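Local atomic coordinates of CocE/NonD family hydrolase (Staphylococcus aureus subsp. aureus COL, PDB entry 3III), a protein that probably hydrolyses ester or amide bonds as an alpha/beta-hydrolase of the CocE/NonD family, related to X-Pro dipeptidyl-peptidases. Residues 197-202 / 246-251; 213-218 / 233-238. All blocks are in the same frame, centred on the assembly; numbering follows the deposited sequence.

Interaction 1. Residues 197-202 / 246-251; sequences DMYREV and DFWKQR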
loop_
_atom_site.group_PDB
_atom_site.type_symbol
_atom_site.label_atom_id
_atom_site.label_comp_id
_atom_site.label_asym_id
_atom_site.label_seq_id
_atom_site.Cartn_x
_atom_site.Cartn_y
_atom_site.Cartn_z
ATOM N N ASP A 197 2.857 6.118 -6.586
ATOM C CA ASP A 197 2.253 7.051 -7.537
ATOM C C ASP A 197 1.133 7.775 -6.823
ATOM O O ASP A 197 0.031 7.290 -6.737
ATOM C CB ASP A 197 1.740 6.309 -8.770
ATOM C CG ASP A 197 1.171 7.258 -9.867
ATOM O OD1 ASP A 197 0.870 8.456 -9.585
ATOM O OD2 ASP A 197 0.962 6.736 -11.007
HETATM N N MSE A 198 1.443 8.919 -6.245
HETATM C CA MSE A 198 0.507 9.592 -5.362
HETATM C C MSE A 198 -0.781 9.943 -6.060
HETATM O O MSE A 198 -1.848 9.819 -5.453
HETATM C CB MSE A 198 1.113 10.872 -4.766
HETATM C CG MSE A 198 2.099 10.600 -3.708
HETATM SE SE MSE A 198 2.816 12.287 -2.911
HETATM C CE MSE A 198 1.114 12.848 -1.962
ATOM N N TYR A 199 -0.706 10.435 -7.293
ATOM C CA TYR A 199 -1.922 10.816 -7.986
ATOM C C TYR A 199 -2.935 9.646 -8.116
ATOM O O TYR A 199 -4.121 9.828 -7.972
ATOM C CB TYR A 199 -1.590 11.356 -9.394
ATOM C CG TYR A 199 -2.804 11.807 -10.075
ATOM C CD1 TYR A 199 -3.313 13.087 -9.854
ATOM C CD2 TYR A 199 -3.506 10.946 -10.917
ATOM C CE1 TYR A 199 -4.546 13.502 -10.480
ATOM C CE2 TYR A 199 -4.663 11.339 -11.517
ATOM C CZ TYR A 199 -5.187 12.621 -11.314
ATOM O OH TYR A 199 -6.382 12.967 -11.922
ATOM N N ARG A 200 -2.449 8.455 -8.414
ATOM C CA ARG A 200 -3.308 7.328 -8.690
ATOM C C ARG A 200 -3.663 6.557 -7.472
ATOM O O ARG A 200 -4.582 5.715 -7.550
ATOM C CB ARG A 200 -2.678 6.382 -9.716
ATOM C CG ARG A 200 -2.749 6.922 -11.136
ATOM C CD ARG A 200 -2.110 5.924 -12.163
ATOM N NE ARG A 200 -2.182 6.507 -13.501
ATOM C CZ ARG A 200 -1.389 7.462 -13.946
ATOM N NH1 ARG A 200 -0.409 7.913 -13.182
ATOM N NH2 ARG A 200 -1.576 7.966 -15.164
ATOM N N GLU A 201 -2.926 6.758 -6.374
ATOM C CA GLU A 201 -2.996 5.808 -5.259
ATOM C C GLU A 201 -3.509 6.370 -3.956
ATOM O O GLU A 201 -4.082 5.610 -3.194
ATOM C CB GLU A 201 -1.699 5.010 -5.102
ATOM C CG GLU A 201 -1.450 4.261 -6.437
ATOM C CD GLU A 201 -0.104 3.635 -6.664
ATOM O OE1 GLU A 201 0.848 3.900 -5.889
ATOM O OE2 GLU A 201 0.006 2.884 -7.688
ATOM N N VAL A 202 -3.356 7.682 -3.719
ATOM C CA VAL A 202 -3.811 8.285 -2.460
ATOM C C VAL A 202 -4.532 9.643 -2.647
ATOM O O VAL A 202 -5.516 9.878 -1.976
ATOM C CB VAL A 202 -2.676 8.423 -1.399
ATOM C CG1 VAL A 202 -1.584 9.439 -1.825
ATOM C CG2 VAL A 202 -3.275 8.777 -0.022
ATOM N N ASP A 246 2.571 17.924 -14.673
ATOM C CA ASP A 246 3.990 17.867 -14.333
ATOM C C ASP A 246 4.220 17.737 -12.820
ATOM O O ASP A 246 5.169 17.084 -12.375
ATOM C CB ASP A 246 4.726 19.146 -14.810
ATOM C CG ASP A 246 4.823 19.239 -16.333
ATOM O OD1 ASP A 246 4.501 18.229 -17.005
ATOM O OD2 ASP A 246 5.241 20.318 -16.864
ATOM N N PHE A 247 3.401 18.427 -12.029
ATOM C CA PHE A 247 3.457 18.281 -10.563
ATOM C C PHE A 247 3.370 16.824 -10.094
ATOM O O PHE A 247 4.271 16.331 -9.367
ATOM C CB PHE A 247 2.350 19.110 -9.892
ATOM C CG PHE A 247 2.345 18.962 -8.399
ATOM C CD1 PHE A 247 3.181 19.754 -7.618
ATOM C CD2 PHE A 247 1.563 17.993 -7.785
ATOM C CE1 PHE A 247 3.211 19.603 -6.255
ATOM C CE2 PHE A 247 1.592 17.830 -6.422
ATOM C CZ PHE A 247 2.421 18.643 -5.649
ATOM N N TRP A 248 2.305 16.141 -10.490
ATOM C CA TRP A 248 2.090 14.766 -10.060
ATOM C C TRP A 248 3.031 13.764 -10.714
ATOM O O TRP A 248 3.317 12.740 -10.102
ATOM C CB TRP A 248 0.635 14.316 -10.265
ATOM C CG TRP A 248 -0.343 14.952 -9.288
ATOM C CD1 TRP A 248 -1.402 15.767 -9.592
ATOM C CD2 TRP A 248 -0.303 14.884 -7.867
ATOM N NE1 TRP A 248 -2.072 16.114 -8.442
ATOM C CE2 TRP A 248 -1.405 15.599 -7.377
ATOM C CE3 TRP A 248 0.517 14.216 -6.950
ATOM C CZ2 TRP A 248 -1.684 15.707 -5.988
ATOM C CZ3 TRP A 248 0.244 14.338 -5.593
ATOM C CH2 TRP A 248 -0.822 15.111 -5.132
ATOM N N LYS A 249 3.495 14.034 -11.950
ATOM C CA LYS A 249 4.482 13.152 -12.576
ATOM C C LYS A 249 5.764 13.065 -11.753
ATOM O O LYS A 249 6.407 12.034 -11.724
ATOM C CB LYS A 249 4.792 13.588 -14.028
ATOM C CG LYS A 249 3.627 13.326 -15.005
ATOM C CD LYS A 249 3.774 14.005 -16.380
ATOM C CE LYS A 249 2.562 13.695 -17.245
ATOM N NZ LYS A 249 2.722 14.263 -18.588
ATOM N N GLN A 250 6.131 14.143 -11.071
ATOM C CA GLN A 250 7.284 14.130 -10.161
ATOM C C GLN A 250 7.028 13.351 -8.873
ATOM O O GLN A 250 7.982 13.154 -8.074
ATOM C CB GLN A 250 7.675 15.548 -9.790
ATOM C CG GLN A 250 8.177 16.329 -10.969
ATOM C CD GLN A 250 8.490 17.733 -10.590
ATOM O OE1 GLN A 250 9.393 17.977 -9.797
ATOM N NE2 GLN A 250 7.760 18.690 -11.158
ATOM N N ARG A 251 5.784 12.878 -8.671
ATOM C CA ARG A 251 5.432 12.050 -7.499
ATOM C C ARG A 251 5.030 10.607 -7.855
ATOM O O ARG A 251 4.405 9.884 -7.045
ATOM C CB ARG A 251 4.352 12.697 -6.628
ATOM C CG ARG A 251 4.575 14.183 -6.274
ATOM C CD ARG A 251 5.829 14.388 -5.458
ATOM N NE ARG A 251 5.588 14.576 -4.025
ATOM C CZ ARG A 251 5.270 15.742 -3.454
ATOM N NH1 ARG A 251 5.078 16.839 -4.218
ATOM N NH2 ARG A 251 5.101 15.823 -2.143
HETATM O O HOH W 1 1.802 10.859 -8.731
#
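In the insertion of short helices and loops between strands 186-192 and 262-267 of the alpha/beta-hydrolase sheet, Met-198 and Tyr-199, in the first turn of helix 198-203, pack on Trp-248 and Arg-251. Met-198, deposited as selenomethionine, ties the backbones together: its N donates to Arg-251 O at 3.2 Å, an almost straight bond (169°) that arrives from above the carbonyl plane. A water adds a second bridge. It donates to Asp-197 OD1 and Trp-248 O and accepts from Tyr-199 N at 2.9 Å, so the Asp-197 carboxylate at the N-cap position reaches the first turn through the water. The other carboxylate oxygen, OD2, takes a salt bridge from Arg-200 NH1 on its syn lone pair, at 2.8 Å.

Tyr-199 and Trp-248 form the aromatic part. With CG anti to the backbone N (chi1 -177°), the tyrosine sends CD1 over one face of the indole, 3.3 Å from Trp-248 CD1 and toward the rim. The two ring planes meet obliquely, at 57°. The opposite indole face is covered by CE2 of Phe-247. Hydrogen bonds from Tyr-199 OH to Pro-242 O and from Trp-248 NE1 to His-241 O fix both polar ends. Met-198 CB touches Trp-248 CZ3 at 3.7 Å, while the chain, bent at chi3, runs beside Arg-251 with SE 3.8 Å from NE. Arg-251 NH2 also forms a salt bridge with Glu-232 and a hydrogen bond to Pro-137 O.

Helix 213-224 closes over this contact on the side of Met-198 and Trp-248, and helix 234-240 abuts Phe-247 and Arg-251.

Interaction 2. Residues 213-218 / 233-238; sequences FYRFWT and DLIQAQ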
loop_
_atom_site.group_PDB
_atom_site.type_symbol
_atom_site.label_atom_id
_atom_site.label_comp_id
_atom_site.label_asym_id
_atom_site.label_seq_id
_atom_site.Cartn_x
_atom_site.Cartn_y
_atom_site.Cartn_z
ATOM N N PHE A 213 -8.794 10.020 4.113
ATOM C CA PHE A 213 -7.437 9.674 4.528
ATOM C C PHE A 213 -6.320 10.616 4.027
ATOM O O PHE A 213 -5.488 11.078 4.823
ATOM C CB PHE A 213 -7.051 8.250 4.161
ATOM C CG PHE A 213 -5.684 7.914 4.597
ATOM C CD1 PHE A 213 -5.428 7.575 5.913
ATOM C CD2 PHE A 213 -4.631 7.987 3.708
ATOM C CE1 PHE A 213 -4.106 7.291 6.326
ATOM C CE2 PHE A 213 -3.336 7.678 4.101
ATOM C CZ PHE A 213 -3.076 7.332 5.414
ATOM N N TYR A 214 -6.343 10.936 2.732
ATOM C CA TYR A 214 -5.321 11.840 2.156
ATOM C C TYR A 214 -5.167 13.136 2.933
ATOM O O TYR A 214 -4.032 13.606 3.216
ATOM C CB TYR A 214 -5.651 12.158 0.714
ATOM C CG TYR A 214 -4.684 13.139 0.059
ATOM C CD1 TYR A 214 -3.433 12.709 -0.390
ATOM C CD2 TYR A 214 -5.008 14.508 -0.072
ATOM C CE1 TYR A 214 -2.551 13.617 -0.974
ATOM C CE2 TYR A 214 -4.155 15.412 -0.634
ATOM C CZ TYR A 214 -2.914 14.942 -1.125
ATOM O OH TYR A 214 -2.053 15.856 -1.704
ATOM N N ARG A 215 -6.295 13.738 3.238
ATOM C CA ARG A 215 -6.342 14.987 3.962
ATOM C C ARG A 215 -6.013 14.795 5.429
ATOM O O ARG A 215 -5.287 15.579 6.008
ATOM C CB ARG A 215 -7.687 15.682 3.765
ATOM C CG ARG A 215 -7.994 15.967 2.326
ATOM C CD ARG A 215 -9.299 16.719 2.080
ATOM N NE ARG A 215 -9.434 16.953 0.635
ATOM C CZ ARG A 215 -10.456 17.564 0.066
ATOM N NH1 ARG A 215 -11.488 17.977 0.790
ATOM N NH2 ARG A 215 -10.448 17.764 -1.240
ATOM N N PHE A 216 -6.501 13.724 6.023
ATOM C CA PHE A 216 -6.169 13.374 7.410
ATOM C C PHE A 216 -4.639 13.188 7.596
ATOM O O PHE A 216 -4.000 13.716 8.546
ATOM C CB PHE A 216 -6.891 12.086 7.718
ATOM C CG PHE A 216 -6.423 11.379 8.981
ATOM C CD1 PHE A 216 -6.809 11.856 10.227
ATOM C CD2 PHE A 216 -5.671 10.210 8.912
ATOM C CE1 PHE A 216 -6.408 11.181 11.377
ATOM C CE2 PHE A 216 -5.307 9.539 10.048
ATOM C CZ PHE A 216 -5.673 10.040 11.276
ATOM N N TRP A 217 -4.058 12.514 6.624
ATOM C CA TRP A 217 -2.641 12.194 6.607
ATOM C C TRP A 217 -1.857 13.488 6.457
ATOM O O TRP A 217 -0.885 13.749 7.198
ATOM C CB TRP A 217 -2.385 11.236 5.443
ATOM C CG TRP A 217 -0.978 11.017 5.137
ATOM C CD1 TRP A 217 -0.107 10.272 5.844
ATOM C CD2 TRP A 217 -0.249 11.551 4.022
ATOM N NE1 TRP A 217 1.133 10.323 5.261
ATOM C CE2 TRP A 217 1.072 11.101 4.137
ATOM C CE3 TRP A 217 -0.580 12.376 2.948
ATOM C CZ2 TRP A 217 2.060 11.418 3.200
ATOM C CZ3 TRP A 217 0.412 12.683 2.009
ATOM C CH2 TRP A 217 1.704 12.230 2.154
ATOM N N THR A 218 -2.245 14.288 5.472
ATOM C CA THR A 218 -1.546 15.540 5.248
ATOM C C THR A 218 -1.587 16.427 6.489
ATOM O O THR A 218 -0.559 16.962 6.912
ATOM C CB THR A 218 -2.113 16.342 4.063
ATOM O OG1 THR A 218 -2.017 15.561 2.875
ATOM C CG2 THR A 218 -1.268 17.627 3.912
ATOM N N ASP A 233 2.178 22.145 1.238
ATOM C CA ASP A 233 0.729 22.144 1.422
ATOM C C ASP A 233 0.070 21.216 0.392
ATOM O O ASP A 233 -0.351 21.630 -0.706
ATOM C CB ASP A 233 0.170 23.560 1.301
ATOM C CG ASP A 233 -1.316 23.625 1.576
ATOM O OD1 ASP A 233 -2.025 22.596 1.631
ATOM O OD2 ASP A 233 -1.780 24.741 1.702
ATOM N N LEU A 234 -0.054 19.965 0.778
ATOM C CA LEU A 234 -0.564 18.950 -0.115
ATOM C C LEU A 234 -2.069 19.000 -0.208
ATOM O O LEU A 234 -2.605 18.459 -1.116
ATOM C CB LEU A 234 -0.071 17.547 0.300
ATOM C CG LEU A 234 1.367 17.218 -0.096
ATOM C CD1 LEU A 234 1.866 15.969 0.695
ATOM C CD2 LEU A 234 1.532 17.078 -1.622
ATOM N N ILE A 235 -2.743 19.683 0.712
ATOM C CA ILE A 235 -4.190 19.916 0.590
ATOM C C ILE A 235 -4.408 20.824 -0.658
ATOM O O ILE A 235 -5.197 20.539 -1.564
ATOM C CB ILE A 235 -4.748 20.565 1.867
ATOM C CG1 ILE A 235 -4.621 19.611 3.074
ATOM C CG2 ILE A 235 -6.196 20.940 1.708
ATOM C CD1 ILE A 235 -5.391 18.337 2.878
ATOM N N GLN A 236 -3.671 21.911 -0.701
ATOM C CA GLN A 236 -3.792 22.845 -1.823
ATOM C C GLN A 236 -3.307 22.206 -3.141
ATOM O O GLN A 236 -3.900 22.461 -4.213
ATOM C CB GLN A 236 -3.067 24.175 -1.525
ATOM C CG GLN A 236 -3.158 25.209 -2.654
ATOM C CD GLN A 236 -4.614 25.570 -3.054
ATOM O OE1 GLN A 236 -5.522 25.521 -2.212
ATOM N NE2 GLN A 236 -4.830 25.978 -4.330
ATOM N N ALA A 237 -2.293 21.334 -3.076
ATOM C CA ALA A 237 -1.756 20.671 -4.275
ATOM C C ALA A 237 -2.883 19.828 -4.901
ATOM O O ALA A 237 -3.101 19.871 -6.136
ATOM C CB ALA A 237 -0.459 19.792 -3.954
ATOM N N GLN A 238 -3.665 19.168 -4.050
ATOM C CA GLN A 238 -4.791 18.341 -4.520
ATOM C C GLN A 238 -5.867 19.212 -5.164
ATOM O O GLN A 238 -6.451 18.849 -6.147
ATOM C CB GLN A 238 -5.420 17.537 -3.381
ATOM C CG GLN A 238 -6.602 16.585 -3.794
ATOM C CD GLN A 238 -7.303 16.020 -2.535
ATOM O OE1 GLN A 238 -7.623 16.780 -1.635
ATOM N NE2 GLN A 238 -7.490 14.696 -2.462
#
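Tyr-214 is buried, with its OH end on Leu-234 and its CD2-CE2 side alongside Gln-238. Its OH donates to Leu-234 O at 2.7 Å, coming from above the carbonyl plane. Gln-238 N reaches the same oxygen from the opposite face, so a carbonyl already used inside its helix also holds the tyrosine. Leu-234 CB sits 3.3 Å from Tyr-214 OH, and its CD1 meets the Trp-217 indole at CZ3, 3.8 Å away. Thr-218 CG2 touches both Leu-234 CB and, at 4.0 Å, Ile-235 CG1. Gln-238 passes the tyrosine ring in the opposite direction, with NE2 3.5 Å from Tyr-214 CD2 and the amide turned 44° from the ring. That NE2 is bonded to the carbonyls of Ala-203 and Asp-210, which fixes the rotation of the amide and turns OE1 toward Arg-215.

The two helices form an antiparallel pair; over these short segments the axes run at 150°, 10.1 Å apart at closest approach. At the start of the second helix, Asp-233 is the N-cap residue, its OD1 accepting from Gln-236 N.

Arg-215 and Ile-235 border solvent yet are firmly held. Arg-215, extended from CG to NE, grips Gln-238 OE1 side-on with NE (2.9 Å) and NH2. The NE bond lies in the carbonyl plane on a lone pair, whereas NH2 approaches from above that plane. NH1 turns to a salt bridge with Glu-535. Ile-235 lays CD1 across the aliphatic part of the arginine, 3.6 Å from Arg-215 CG. The loose side is that of Asp-233 and Gln-236, both exposed and without contact to 213-218.

Both interactions lie in the insertion between strands 186-192 and 262-267, on the same side of the chain's centre, with their own centres about 13 Å apart. Along the chain, 213-218 / 233-238 is nested inside the loop closed by 197-202 / 246-251, and helices 234-240 and 246-249 follow one another directly. The helices 198-203, 213-224, 234-240 and 246-249 pack against one another, joined where Trp-248 CH2 meets Tyr-214 OH at 3.7 Å and where Phe-247 CZ meets Ala-237 CB at 3.5 Å. Insertions at this point commonly form the cap over the active site in alpha/beta-hydrolases. A bound palmitic acid touches Phe-216 of interaction 2, so this insertion probably borders a ligand pocket, while interaction 1 lies farther from it.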